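Local coordinates for protein platelet aggregation factor Sm-hPAF (Streptococcus mitis, PDB 4GWI) that binds fucosylated Lewis-type glycans through this F-type lectin domain of lectinolysin, a cytolysin that probably forms pores in cholesterol-containing host membranes, at residues K96-V99 / A100-H103; A18-S21 / S22-H25. The protein carries 2 engineered substitutions. All coordinates share one frame; numbering follows the deposited sequence.

Contact 1 of 2, residues K96-V99 / A100-H103; sequences KQEV and ARQH
Glu98 and Arg101 form a salt bridge across a classic beta bulge, in which Val99 and Ala100 both face Leu91 of the partner strand. The bulge lies in strand 98-104, an outermost strand of the five-stranded antiparallel sheet of this F-type lectin domain, and is part of the hairpin with strand 87-92. Arg101 CB already lies near the carboxylate, 3.4 Å from Glu98 OE2, and Arg101 CD lies 4.0 Å from the same Glu98 OE2. The bend at chi3 (-59°) then turns the NE/NH2 edge of the guanidinium toward Glu98. Arg101 NE gives a weak hydrogen bond of 2.9 Å to Glu98 OE1, and NH2 reaches the same oxygen at 2.7 Å, so one carboxylate oxygen takes both donors of that guanidinium edge. Between the two donors, Arg101 CZ comes 3.2 Å from Glu98 OE1. The far nitrogen, NH1, turns to Asp88 and Glu128, so three carboxylates share this one guanidinium and probably balance its charge. Glu98 itself is extended, and its side chain crosses that of Arg101 at about a right angle. The planes of the two flat groups stand 60° apart. OE1 lies almost in the guanidinium plane, whereas Arg101 NH2 meets Glu98 OE1 from above the carboxylate plane, 50° out of it.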
loop_
_atom_site.group_PDB
_atom_site.type_symbol
_atom_site.label_atom_id
_atom_site.label_comp_id
_atom_site.label_asym_id
_atom_site.label_seq_id
_atom_site.Cartn_x
_atom_site.Cartn_y
_atom_site.Cartn_z
ATOM N N LYS A 96 8.875 -3.845 14.316
ATOM C CA LYS A 96 7.769 -4.535 13.580
ATOM C C LYS A 96 6.501 -4.794 14.398
ATOM O O LYS A 96 5.674 -5.654 14.092
ATOM C CB LYS A 96 8.275 -5.777 12.844
ATOM C CG LYS A 96 9.279 -5.356 11.775
ATOM C CD LYS A 96 9.423 -6.469 10.711
ATOM C CE LYS A 96 10.787 -6.376 10.051
ATOM N NZ LYS A 96 10.771 -7.332 8.898
ATOM N N GLN A 97 6.323 -3.975 15.468
ATOM C CA GLN A 97 5.071 -3.996 16.194
ATOM C C GLN A 97 4.120 -2.998 15.595
ATOM O O GLN A 97 4.524 -1.877 15.230
ATOM C CB GLN A 97 5.347 -3.484 17.657
ATOM C CG GLN A 97 6.347 -4.401 18.370
ATOM C CD GLN A 97 6.629 -3.841 19.785
ATOM O OE1 GLN A 97 7.126 -2.733 19.901
ATOM N NE2 GLN A 97 6.301 -4.658 20.860
ATOM N N GLU A 98 2.824 -3.322 15.668
ATOM C CA GLU A 98 1.791 -2.394 15.171
ATOM C C GLU A 98 1.669 -1.140 15.999
ATOM O O GLU A 98 1.554 -1.194 17.278
ATOM C CB GLU A 98 0.482 -3.155 15.183
ATOM C CG GLU A 98 -0.703 -2.358 14.827
ATOM C CD GLU A 98 -2.041 -3.200 15.019
ATOM O OE1 GLU A 98 -2.045 -4.387 14.760
ATOM O OE2 GLU A 98 -3.024 -2.590 15.432
ATOM N N VAL A 99 1.732 0.023 15.356
ATOM C CA VAL A 99 1.425 1.270 16.036
ATOM C C VAL A 99 0.143 1.930 15.543
ATOM O O VAL A 99 -0.386 2.846 16.238
ATOM C CB VAL A 99 2.594 2.272 16.001
ATOM C CG1 VAL A 99 3.902 1.698 16.578
ATOM C CG2 VAL A 99 2.943 2.730 14.595
ATOM N N ALA A 100 -0.375 1.474 14.372
ATOM C CA ALA A 100 -1.695 1.987 13.979
ATOM C C ALA A 100 -2.274 1.052 12.963
ATOM O O ALA A 100 -1.509 0.371 12.306
ATOM C CB ALA A 100 -1.560 3.429 13.385
ATOM N N ARG A 101 -3.586 1.018 12.835
ATOM C CA ARG A 101 -4.262 0.099 11.910
ATOM C C ARG A 101 -5.600 0.700 11.579
ATOM O O ARG A 101 -6.324 1.134 12.477
ATOM C CB ARG A 101 -4.419 -1.312 12.561
ATOM C CG ARG A 101 -5.183 -2.283 11.690
ATOM C CD ARG A 101 -5.341 -3.674 12.379
ATOM N NE ARG A 101 -4.072 -4.250 12.688
ATOM C CZ ARG A 101 -3.403 -5.145 11.930
ATOM N NH1 ARG A 101 -3.920 -5.575 10.780
ATOM N NH2 ARG A 101 -2.191 -5.586 12.351
ATOM N N GLN A 102 -5.945 0.777 10.272
ATOM C CA GLN A 102 -7.290 1.196 9.839
ATOM C C GLN A 102 -7.803 0.180 8.874
ATOM O O GLN A 102 -7.058 -0.321 8.018
ATOM C CB GLN A 102 -7.230 2.526 9.137
ATOM C CG GLN A 102 -6.992 3.643 10.151
ATOM C CD GLN A 102 -6.898 5.034 9.539
ATOM O OE1 GLN A 102 -7.727 5.396 8.693
ATOM N NE2 GLN A 102 -5.921 5.861 10.033
ATOM N N HIS A 103 -9.065 -0.161 9.002
ATOM C CA HIS A 103 -9.725 -1.112 8.145
ATOM C C HIS A 103 -10.626 -0.426 7.130
ATOM O O HIS A 103 -11.289 0.587 7.432
ATOM C CB HIS A 103 -10.589 -2.013 9.029
ATOM C CG HIS A 103 -11.427 -2.983 8.211
ATOM N ND1 HIS A 103 -10.885 -4.073 7.624
ATOM C CD2 HIS A 103 -12.767 -2.925 7.820
ATOM C CE1 HIS A 103 -11.877 -4.731 6.918
ATOM N NE2 HIS A 103 -13.003 -4.005 7.011
#

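Contact 2 of 2, residues A18-S21 / S22-H25; sequences ASQS and STAH. Engineered in segment 22-25: His25 (natural residue Tyr). With FUC (alpha-L-fucopyranose), chain B.
Gln20 reaches along the loop that follows strand 17-20 and hydrogen-bonds Thr23, joining the end of an outermost strand of the F-type lectin beta-sandwich to the loop that runs on to the glycan pocket. The close-packed part lies along the glutamine. With chi1 at 61°, Gln20 CG sits between the backbone N and the carbonyl carbon and comes within 3.3 Å of Ser22 O. Beyond it the extended chain carries Gln20 NE2 to Thr23 OG1 at 3.0 Å, in a nearly straight bond (169°) with the oxygen in the amide plane. Gly27 O also accepts from NE2, which ties the amide to the next part of the loop. Ser21 OG and Ser22 OG both bond Glu52 OE2, holding the start of the loop to Glu52; Trp56 N and Asn50 N bond the same two hydroxyls in turn. Toward solvent the contact is looser: a water lies 2.7 Å from Thr23 OG1 and gives only a weak, long bond to Gln20 O. Farther along, His25, engineered in place of the natural tyrosine, belongs to the glycan pocket, and fucose C6 lies over one face of its imidazole, offset toward the rim, 3.9 Å from His25 CG.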
loop_
_atom_site.group_PDB
_atom_site.type_symbol
_atom_site.label_atom_id
_atom_site.label_comp_id
_atom_site.label_asym_id
_atom_site.label_seq_id
_atom_site.Cartn_x
_atom_site.Cartn_y
_atom_site.Cartn_z
ATOM N N ALA A 18 10.717 -2.707 -0.789
ATOM C CA ALA A 18 9.303 -3.192 -0.687
ATOM C C ALA A 18 9.386 -4.667 -0.796
ATOM O O ALA A 18 10.270 -5.307 -1.422
ATOM C CB ALA A 18 8.377 -2.574 -1.785
ATOM N N SER A 19 8.353 -5.265 -0.223
ATOM C CA SER A 19 8.250 -6.763 -0.248
ATOM C C SER A 19 6.758 -7.111 -0.167
ATOM O O SER A 19 5.905 -6.290 0.115
ATOM C CB SER A 19 9.004 -7.464 0.904
ATOM O OG SER A 19 8.492 -7.043 2.134
ATOM N N GLN A 20 6.453 -8.384 -0.460
ATOM C CA GLN A 20 5.046 -8.779 -0.389
ATOM C C GLN A 20 5.013 -10.326 -0.141
ATOM O O GLN A 20 6.052 -11.030 -0.212
ATOM C CB GLN A 20 4.293 -8.327 -1.705
ATOM C CG GLN A 20 4.903 -9.010 -2.958
ATOM C CD GLN A 20 4.384 -8.399 -4.227
ATOM O OE1 GLN A 20 3.675 -7.397 -4.210
ATOM N NE2 GLN A 20 4.785 -8.995 -5.383
ATOM N N SER A 21 3.820 -10.766 0.163
ATOM C CA SER A 21 3.650 -12.198 0.565
ATOM C C SER A 21 4.021 -13.210 -0.483
ATOM O O SER A 21 4.529 -14.285 -0.085
ATOM C CB SER A 21 2.160 -12.352 1.067
ATOM O OG SER A 21 1.248 -11.972 0.076
ATOM N N SER A 22 3.849 -12.955 -1.759
ATOM C CA SER A 22 4.333 -13.780 -2.796
ATOM C C SER A 22 4.238 -12.897 -4.065
ATOM O O SER A 22 3.609 -11.815 -4.012
ATOM C CB SER A 22 3.350 -15.000 -3.000
ATOM O OG SER A 22 1.977 -14.584 -3.167
ATOM N N THR A 23 4.771 -13.418 -5.183
ATOM C CA THR A 23 4.729 -12.670 -6.444
ATOM C C THR A 23 4.207 -13.530 -7.558
ATOM O O THR A 23 4.669 -14.691 -7.636
ATOM C CB THR A 23 6.187 -12.161 -6.771
ATOM O OG1 THR A 23 6.628 -11.328 -5.643
ATOM C CG2 THR A 23 6.190 -11.343 -8.069
ATOM N N ALA A 24 3.281 -13.041 -8.368
ATOM C CA ALA A 24 2.763 -13.769 -9.503
ATOM C C ALA A 24 2.690 -12.835 -10.673
ATOM O O ALA A 24 2.631 -11.594 -10.493
ATOM C CB ALA A 24 1.331 -14.261 -9.195
ATOM N N HIS A 25 2.633 -13.403 -11.869
ATOM C CA HIS A 25 2.452 -12.616 -13.083
ATOM C C HIS A 25 3.488 -11.488 -13.228
ATOM O O HIS A 25 3.193 -10.455 -13.874
ATOM C CB HIS A 25 1.058 -11.998 -13.209
ATOM C CG HIS A 25 -0.033 -13.064 -13.357
ATOM N ND1 HIS A 25 -0.083 -13.853 -14.470
ATOM C CD2 HIS A 25 -1.102 -13.430 -12.528
ATOM C CE1 HIS A 25 -1.137 -14.691 -14.357
ATOM N NE2 HIS A 25 -1.745 -14.472 -13.168
HETATM C C1 FUC B . -6.181 -10.353 -15.555
HETATM C C2 FUC B . -6.787 -11.081 -14.370
HETATM C C3 FUC B . -5.919 -12.219 -13.930
HETATM C C4 FUC B . -4.560 -11.658 -13.566
HETATM C C5 FUC B . -4.032 -10.951 -14.796
HETATM C C6 FUC B . -2.654 -10.374 -14.570
HETATM O O2 FUC B . -8.065 -11.574 -14.740
HETATM O O3 FUC B . -6.498 -12.823 -12.846
HETATM O O4 FUC B . -4.713 -10.786 -12.479
HETATM O O5 FUC B . -4.892 -9.927 -15.202
HETATM O O HOH W 1 7.346 -12.175 -3.192
#

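How the contacts relate
Both contacts are local, at the surface, and reach the same five-stranded sheet, at its two outermost strands, 98-104 for contact 1 and 17-20 for contact 2. Their centres are about 21 Å apart and they do not touch. Contact 1 stays within a bulged strand and rests on charge, with an acidic group set against a basic one, away from the annotated sites. Contact 2 occurs where a strand gives way to loop, and across its two segments the chemistry is uncharged (an amide and a hydroxyl, with a water), although the neighbouring serines bond a carboxylate outside them. Its loop side extends to the bound fucose, so this contact, unlike contact 1, connects the sheet with the sugar-binding end of the domain.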